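Local coordinates for protein endo-polygalacturonase (Pectobacterium carotovorum subsp. carotovorum, PDB 1BHE) that hydrolyses the alpha-1,4 links between galacturonosyl units of polygalacturonic acid in plant cell walls, taking part in the maceration and soft-rotting of plant tissue, at residues T72-N84 with K94-V106. Residues are numbered along the deposited sequence; the frame is centred on the assembly and turned at random.
Sequences TLRAVNNAKSFEN and KNGKGCDAFITAV
Phe102 reaches across to Ala75 near one end of the right-handed parallel beta-helix of this family 28 glycoside hydrolase, where strand 72-75 runs out into a loop and another loop leads into strand 103-106. With CG anti to the backbone N (chi1 -171°), the ring is carried over to the end of strand 72-75. Followed outward from CB, its CG, CD1 and CD2 lie under the Ala75 methyl, which sits over the ring centre in a CH-pi contact, Ala75 CB 3.7 Å from the centroid of the Phe102 ring and 6° off the normal. Farther out, the ring edge at CE2 meets Leu73 O in the plane of the ring, and CZ comes 3.5 Å from Ala75 N and also touches Leu73 CG. Leu73 also sends CD2 to Ile103 CD1, and Ile119 of the adjoining strand 118-120 packs against both Phe102 and Ile103, so this end of the contact belongs to the apolar interior of the helix.

Phe82, on the loop that follows strand 72-75, has its ring edge turned to the backbone: CE2 is 3.9 Å from Phe102 CA, while CD2 lies near Asp100 O, a buried carbonyl without a polar partner in the model. Beyond the rings, hydrogen bonds join the two segments around a single backbone beta bridge between Glu83 and Cys99. Asp100 N gives Phe82 O a short, nearly straight bond of 2.7 Å, and a weak one runs from Asn84 N to Gly98 O, which also accepts from Ser88 OG. Next door, Cys99 is tied by its disulfide to Cys89 in the intervening loop. The Asn84 side chain finishes the contact: CG lies between its backbone N and carbonyl carbon, which sets the amide against the backbone of Lys97 and Gly98, and ND2 donates to Lys97 O at 2.9 Å, the acceptor lying within 1° of the amide plane.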
ATOM      1  N   THR A  72       4.130  20.523   4.909  1.00  6.81           N
ATOM      2  CA  THR A  72       3.162  19.604   4.324  1.00  7.28           C
ATOM      3  C   THR A  72       3.030  19.851   2.824  1.00  7.10           C
ATOM      4  O   THR A  72       2.892  21.001   2.398  1.00  7.56           O
ATOM      5  CB  THR A  72       1.779  19.785   4.982  1.00  7.70           C
ATOM      6  OG1 THR A  72       1.892  19.584   6.403  1.00  8.14           O
ATOM      7  CG2 THR A  72       0.765  18.793   4.436  1.00  7.59           C
ATOM      8  N   LEU A  73       3.089  18.788   2.035  1.00  6.56           N
ATOM      9  CA  LEU A  73       2.784  18.877   0.599  1.00  5.85           C
ATOM     10  C   LEU A  73       1.343  18.357   0.532  1.00  5.47           C
ATOM     11  O   LEU A  73       1.109  17.174   0.801  1.00  4.54           O
ATOM     12  CB  LEU A  73       3.752  18.051  -0.224  1.00  6.76           C
ATOM     13  CG  LEU A  73       3.422  17.842  -1.706  1.00  7.00           C
ATOM     14  CD1 LEU A  73       3.404  19.168  -2.456  1.00  7.07           C
ATOM     15  CD2 LEU A  73       4.420  16.895  -2.358  1.00  6.76           C
ATOM     16  N   ARG A  74       0.397  19.233   0.258  1.00  6.27           N
ATOM     17  CA  ARG A  74      -1.020  18.895   0.268  1.00  7.35           C
ATOM     18  C   ARG A  74      -1.700  18.904  -1.087  1.00  7.43           C
ATOM     19  O   ARG A  74      -1.594  19.866  -1.850  1.00  6.81           O
ATOM     20  CB  ARG A  74      -1.717  19.905   1.199  1.00  9.03           C
ATOM     21  CG  ARG A  74      -3.191  19.652   1.484  1.00  9.84           C
ATOM     22  CD  ARG A  74      -3.735  20.709   2.453  1.00 11.33           C
ATOM     23  NE  ARG A  74      -3.207  20.485   3.795  1.00 12.44           N
ATOM     24  CZ  ARG A  74      -3.073  21.408   4.742  1.00 13.52           C
ATOM     25  NH1 ARG A  74      -3.428  22.666   4.543  1.00 14.03           N
ATOM     26  NH2 ARG A  74      -2.562  21.058   5.913  1.00 14.75           N
ATOM     27  N   ALA A  75      -2.421  17.818  -1.371  1.00  7.49           N
ATOM     28  CA  ALA A  75      -3.144  17.680  -2.631  1.00  8.39           C
ATOM     29  C   ALA A  75      -4.375  18.581  -2.654  1.00  8.69           C
ATOM     30  O   ALA A  75      -5.182  18.550  -1.716  1.00  8.85           O
ATOM     31  CB  ALA A  75      -3.537  16.221  -2.852  1.00  8.18           C
ATOM     32  N   VAL A  76      -4.514  19.385  -3.705  1.00  9.24           N
ATOM     33  CA  VAL A  76      -5.666  20.285  -3.776  1.00 10.05           C
ATOM     34  C   VAL A  76      -6.957  19.487  -3.758  1.00 10.04           C
ATOM     35  O   VAL A  76      -7.047  18.390  -4.321  1.00  9.40           O
ATOM     36  CB  VAL A  76      -5.619  21.224  -4.992  1.00 11.13           C
ATOM     37  CG1 VAL A  76      -4.412  22.147  -4.879  1.00 11.89           C
ATOM     38  CG2 VAL A  76      -5.569  20.461  -6.308  1.00 11.15           C
ATOM     39  N   ASN A  77      -7.966  20.020  -3.081  1.00 11.16           N
ATOM     40  CA  ASN A  77      -9.275  19.388  -2.973  1.00 12.11           C
ATOM     41  C   ASN A  77     -10.144  19.807  -4.160  1.00 12.73           C
ATOM     42  O   ASN A  77     -11.154  20.496  -4.040  1.00 12.52           O
ATOM     43  CB  ASN A  77      -9.945  19.732  -1.644  1.00 12.83           C
ATOM     44  CG  ASN A  77     -10.169  21.205  -1.399  1.00 13.59           C
ATOM     45  OD1 ASN A  77      -9.360  22.050  -1.788  1.00 14.58           O
ATOM     46  ND2 ASN A  77     -11.281  21.558  -0.757  1.00 13.15           N
ATOM     47  N   ASN A  78      -9.752  19.362  -5.347  1.00 13.26           N
ATOM     48  CA  ASN A  78     -10.407  19.689  -6.601  1.00 14.20           C
ATOM     49  C   ASN A  78     -10.334  18.498  -7.547  1.00 13.87           C
ATOM     50  O   ASN A  78      -9.242  18.046  -7.886  1.00 13.71           O
ATOM     51  CB  ASN A  78      -9.725  20.913  -7.237  1.00 14.83           C
ATOM     52  CG  ASN A  78     -10.544  21.421  -8.413  1.00 15.94           C
ATOM     53  OD1 ASN A  78     -10.461  20.867  -9.506  1.00 16.56           O
ATOM     54  ND2 ASN A  78     -11.385  22.417  -8.163  1.00 16.61           N
ATOM     55  N   ALA A  79     -11.480  17.992  -7.981  1.00 14.03           N
ATOM     56  CA  ALA A  79     -11.514  16.809  -8.832  1.00 14.02           C
ATOM     57  C   ALA A  79     -10.998  17.061 -10.236  1.00 14.13           C
ATOM     58  O   ALA A  79     -10.236  16.252 -10.770  1.00 13.48           O
ATOM     59  CB  ALA A  79     -12.923  16.236  -8.850  1.00 14.64           C
ATOM     60  N   LYS A  80     -11.335  18.201 -10.835  1.00 14.71           N
ATOM     61  CA  LYS A  80     -10.852  18.546 -12.167  1.00 14.70           C
ATOM     62  C   LYS A  80      -9.336  18.658 -12.225  1.00 14.20           C
ATOM     63  O   LYS A  80      -8.721  18.301 -13.234  1.00 13.48           O
ATOM     64  CB  LYS A  80     -11.495  19.841 -12.676  1.00 16.17           C
ATOM     65  CG  LYS A  80     -11.063  20.217 -14.083  1.00 17.96           C
ATOM     66  CD  LYS A  80     -11.803  21.442 -14.604  1.00 19.74           C
ATOM     67  CE  LYS A  80     -11.394  21.722 -16.047  1.00 20.58           C
ATOM     68  NZ  LYS A  80     -11.184  23.183 -16.265  1.00 22.24           N
ATOM     69  N   SER A  81      -8.686  19.063 -11.139  1.00 13.92           N
ATOM     70  CA  SER A  81      -7.241  19.165 -11.077  1.00 14.15           C
ATOM     71  C   SER A  81      -6.518  17.834 -11.255  1.00 13.66           C
ATOM     72  O   SER A  81      -5.356  17.854 -11.657  1.00 13.11           O
ATOM     73  CB  SER A  81      -6.804  19.808  -9.753  1.00 14.55           C
ATOM     74  OG  SER A  81      -7.047  21.205  -9.790  1.00 16.24           O
ATOM     75  N   PHE A  82      -7.153  16.708 -10.955  1.00 13.61           N
ATOM     76  CA  PHE A  82      -6.554  15.392 -11.081  1.00 13.61           C
ATOM     77  C   PHE A  82      -7.103  14.577 -12.243  1.00 14.46           C
ATOM     78  O   PHE A  82      -6.721  13.412 -12.415  1.00 14.42           O
ATOM     79  CB  PHE A  82      -6.774  14.606  -9.764  1.00 12.62           C
ATOM     80  CG  PHE A  82      -5.948  15.149  -8.628  1.00 11.74           C
ATOM     81  CD1 PHE A  82      -6.408  16.187  -7.841  1.00 11.34           C
ATOM     82  CD2 PHE A  82      -4.691  14.623  -8.361  1.00 11.15           C
ATOM     83  CE1 PHE A  82      -5.632  16.702  -6.814  1.00 11.36           C
ATOM     84  CE2 PHE A  82      -3.917  15.122  -7.337  1.00 10.56           C
ATOM     85  CZ  PHE A  82      -4.382  16.166  -6.557  1.00 11.01           C
ATOM     86  N   GLU A  83      -8.016  15.129 -13.042  1.00 14.83           N
ATOM     87  CA  GLU A  83      -8.606  14.340 -14.126  1.00 15.84           C
ATOM     88  C   GLU A  83      -7.607  14.057 -15.243  1.00 16.47           C
ATOM     89  O   GLU A  83      -6.697  14.847 -15.493  1.00 15.72           O
ATOM     90  CB  GLU A  83      -9.840  15.035 -14.713  1.00 15.65           C
ATOM     91  CG  GLU A  83      -9.528  16.169 -15.676  1.00 16.54           C
ATOM     92  CD  GLU A  83     -10.753  16.891 -16.197  1.00 16.77           C
ATOM     93  OE1 GLU A  83     -11.846  16.715 -15.624  1.00 17.53           O
ATOM     94  OE2 GLU A  83     -10.627  17.651 -17.178  1.00 16.44           O
ATOM     95  N   ASN A  84      -7.820  12.938 -15.941  1.00 16.93           N
ATOM     96  CA  ASN A  84      -6.976  12.612 -17.090  1.00 17.96           C
ATOM     97  C   ASN A  84      -7.851  12.647 -18.346  1.00 18.63           C
ATOM     98  O   ASN A  84      -7.407  12.372 -19.456  1.00 18.53           O
ATOM     99  CB  ASN A  84      -6.219  11.303 -16.950  1.00 18.03           C
ATOM    100  CG  ASN A  84      -7.027  10.115 -16.490  1.00 18.53           C
ATOM    101  OD1 ASN A  84      -8.181   9.918 -16.883  1.00 18.60           O
ATOM    102  ND2 ASN A  84      -6.432   9.281 -15.641  1.00 18.26           N
ATOM    103  N   LYS A  94     -17.990   3.148 -14.481  1.00 25.60           N
ATOM    104  CA  LYS A  94     -17.389   1.898 -14.910  1.00 26.66           C
ATOM    105  C   LYS A  94     -15.894   2.035 -15.181  1.00 26.96           C
ATOM    106  O   LYS A  94     -15.252   1.086 -15.634  1.00 27.53           O
ATOM    107  CB  LYS A  94     -18.054   1.403 -16.200  1.00 27.63           C
ATOM    108  CG  LYS A  94     -19.345   0.619 -16.043  1.00 28.70           C
ATOM    109  CD  LYS A  94     -19.991   0.393 -17.405  1.00 29.56           C
ATOM    110  CE  LYS A  94     -21.217  -0.498 -17.320  1.00 30.09           C
ATOM    111  NZ  LYS A  94     -21.367  -1.350 -18.536  1.00 30.81           N
ATOM    112  N   ASN A  95     -15.334   3.207 -14.915  1.00 26.55           N
ATOM    113  CA  ASN A  95     -13.920   3.471 -15.143  1.00 26.18           C
ATOM    114  C   ASN A  95     -13.067   3.038 -13.959  1.00 25.49           C
ATOM    115  O   ASN A  95     -12.595   1.897 -13.929  1.00 25.43           O
ATOM    116  CB  ASN A  95     -13.729   4.950 -15.476  1.00 26.26           C
ATOM    117  CG  ASN A  95     -12.315   5.334 -15.844  1.00 26.40           C
ATOM    118  OD1 ASN A  95     -11.383   4.537 -15.754  1.00 26.49           O
ATOM    119  ND2 ASN A  95     -12.143   6.583 -16.270  1.00 26.16           N
ATOM    120  N   GLY A  96     -12.805   3.936 -13.016  1.00 24.16           N
ATOM    121  CA  GLY A  96     -11.969   3.638 -11.862  1.00 22.97           C
ATOM    122  C   GLY A  96     -10.556   4.201 -12.022  1.00 22.35           C
ATOM    123  O   GLY A  96      -9.832   4.417 -11.051  1.00 22.20           O
ATOM    124  N   LYS A  97     -10.194   4.521 -13.252  1.00 21.62           N
ATOM    125  CA  LYS A  97      -8.880   5.045 -13.604  1.00 21.42           C
ATOM    126  C   LYS A  97      -8.951   6.488 -14.078  1.00 19.69           C
ATOM    127  O   LYS A  97      -8.045   7.018 -14.732  1.00 19.38           O
ATOM    128  CB  LYS A  97      -8.298   4.124 -14.684  1.00 22.99           C
ATOM    129  CG  LYS A  97      -6.824   4.282 -14.984  1.00 25.05           C
ATOM    130  CD  LYS A  97      -6.366   3.277 -16.034  1.00 26.39           C
ATOM    131  CE  LYS A  97      -4.930   3.542 -16.461  1.00 27.43           C
ATOM    132  NZ  LYS A  97      -4.729   4.955 -16.890  1.00 28.00           N
ATOM    133  N   GLY A  98     -10.015   7.194 -13.702  1.00 18.08           N
ATOM    134  CA  GLY A  98     -10.255   8.565 -14.080  1.00 15.72           C
ATOM    135  C   GLY A  98      -9.370   9.630 -13.463  1.00 14.57           C
ATOM    136  O   GLY A  98      -9.386  10.764 -13.957  1.00 13.92           O
ATOM    137  N   CYS A  99      -8.596   9.335 -12.412  1.00 13.74           N
ATOM    138  CA  CYS A  99      -7.747  10.351 -11.813  1.00 12.77           C
ATOM    139  C   CYS A  99      -6.251  10.029 -11.808  1.00 12.33           C
ATOM    140  O   CYS A  99      -5.853   8.902 -11.502  1.00 11.98           O
ATOM    141  CB  CYS A  99      -8.105  10.583 -10.338  1.00 12.57           C
ATOM    142  SG  CYS A  99      -9.831  10.879  -9.932  1.00 12.59           S
ATOM    143  N   ASP A 100      -5.439  11.048 -12.079  1.00 11.58           N
ATOM    144  CA  ASP A 100      -3.987  10.869 -12.003  1.00 10.82           C
ATOM    145  C   ASP A 100      -3.639  10.799 -10.511  1.00 10.05           C
ATOM    146  O   ASP A 100      -4.421  11.294  -9.690  1.00  9.44           O
ATOM    147  CB  ASP A 100      -3.224  12.015 -12.649  1.00 11.13           C
ATOM    148  CG  ASP A 100      -3.337  12.043 -14.165  1.00 11.96           C
ATOM    149  OD1 ASP A 100      -3.452  10.970 -14.781  1.00 11.34           O
ATOM    150  OD2 ASP A 100      -3.322  13.153 -14.731  1.00 11.91           O
ATOM    151  N   ALA A 101      -2.474  10.260 -10.164  1.00  8.24           N
ATOM    152  CA  ALA A 101      -2.072  10.224  -8.760  1.00  7.51           C
ATOM    153  C   ALA A 101      -1.499  11.587  -8.377  1.00  7.27           C
ATOM    154  O   ALA A 101      -1.259  12.415  -9.263  1.00  7.93           O
ATOM    155  CB  ALA A 101      -1.040   9.133  -8.512  1.00  7.06           C
ATOM    156  N   PHE A 102      -1.269  11.804  -7.092  1.00  6.68           N
ATOM    157  CA  PHE A 102      -0.672  13.068  -6.657  1.00  6.17           C
ATOM    158  C   PHE A 102       0.776  13.151  -7.115  1.00  5.75           C
ATOM    159  O   PHE A 102       1.207  14.149  -7.703  1.00  6.09           O
ATOM    160  CB  PHE A 102      -0.792  13.222  -5.147  1.00  6.46           C
ATOM    161  CG  PHE A 102      -0.412  14.558  -4.582  1.00  6.06           C
ATOM    162  CD1 PHE A 102      -0.396  15.708  -5.351  1.00  6.38           C
ATOM    163  CD2 PHE A 102      -0.085  14.651  -3.232  1.00  6.22           C
ATOM    164  CE1 PHE A 102      -0.044  16.931  -4.803  1.00  6.36           C
ATOM    165  CE2 PHE A 102       0.260  15.872  -2.678  1.00  5.98           C
ATOM    166  CZ  PHE A 102       0.283  17.002  -3.467  1.00  5.96           C
ATOM    167  N   ILE A 103       1.557  12.112  -6.838  1.00  5.18           N
ATOM    168  CA  ILE A 103       2.956  12.052  -7.251  1.00  4.21           C
ATOM    169  C   ILE A 103       3.158  10.782  -8.086  1.00  4.79           C
ATOM    170  O   ILE A 103       2.846   9.697  -7.585  1.00  5.03           O
ATOM    171  CB  ILE A 103       3.938  12.053  -6.079  1.00  4.98           C
ATOM    172  CG1 ILE A 103       3.794  13.327  -5.218  1.00  5.12           C
ATOM    173  CG2 ILE A 103       5.381  11.935  -6.570  1.00  4.53           C
ATOM    174  CD1 ILE A 103       4.489  13.151  -3.873  1.00  6.43           C
ATOM    175  N   THR A 104       3.593  10.942  -9.328  1.00  4.41           N
ATOM    176  CA  THR A 104       3.788   9.781 -10.201  1.00  4.47           C
ATOM    177  C   THR A 104       5.232   9.688 -10.683  1.00  4.56           C
ATOM    178  O   THR A 104       5.822  10.665 -11.138  1.00  4.63           O
ATOM    179  CB  THR A 104       2.858   9.848 -11.430  1.00  4.97           C
ATOM    180  OG1 THR A 104       1.502  10.081 -11.033  1.00  4.84           O
ATOM    181  CG2 THR A 104       2.899   8.532 -12.205  1.00  4.84           C
ATOM    182  N   ALA A 105       5.822   8.499 -10.582  1.00  3.85           N
ATOM    183  CA  ALA A 105       7.186   8.236 -11.009  1.00  3.66           C
ATOM    184  C   ALA A 105       7.136   7.125 -12.063  1.00  4.45           C
ATOM    185  O   ALA A 105       6.797   5.989 -11.729  1.00  4.70           O
ATOM    186  CB  ALA A 105       8.026   7.798  -9.811  1.00  2.53           C
ATOM    187  N   VAL A 106       7.364   7.470 -13.315  1.00  4.87           N
ATOM    188  CA  VAL A 106       7.297   6.523 -14.424  1.00  5.84           C
ATOM    189  C   VAL A 106       8.674   6.226 -14.990  1.00  5.19           C
ATOM    190  O   VAL A 106       9.416   7.150 -15.329  1.00  4.86           O
ATOM    191  CB  VAL A 106       6.427   7.101 -15.572  1.00  6.65           C
ATOM    192  CG1 VAL A 106       6.465   6.177 -16.786  1.00  8.07           C
ATOM    193  CG2 VAL A 106       4.998   7.306 -15.105  1.00  7.58           C
TER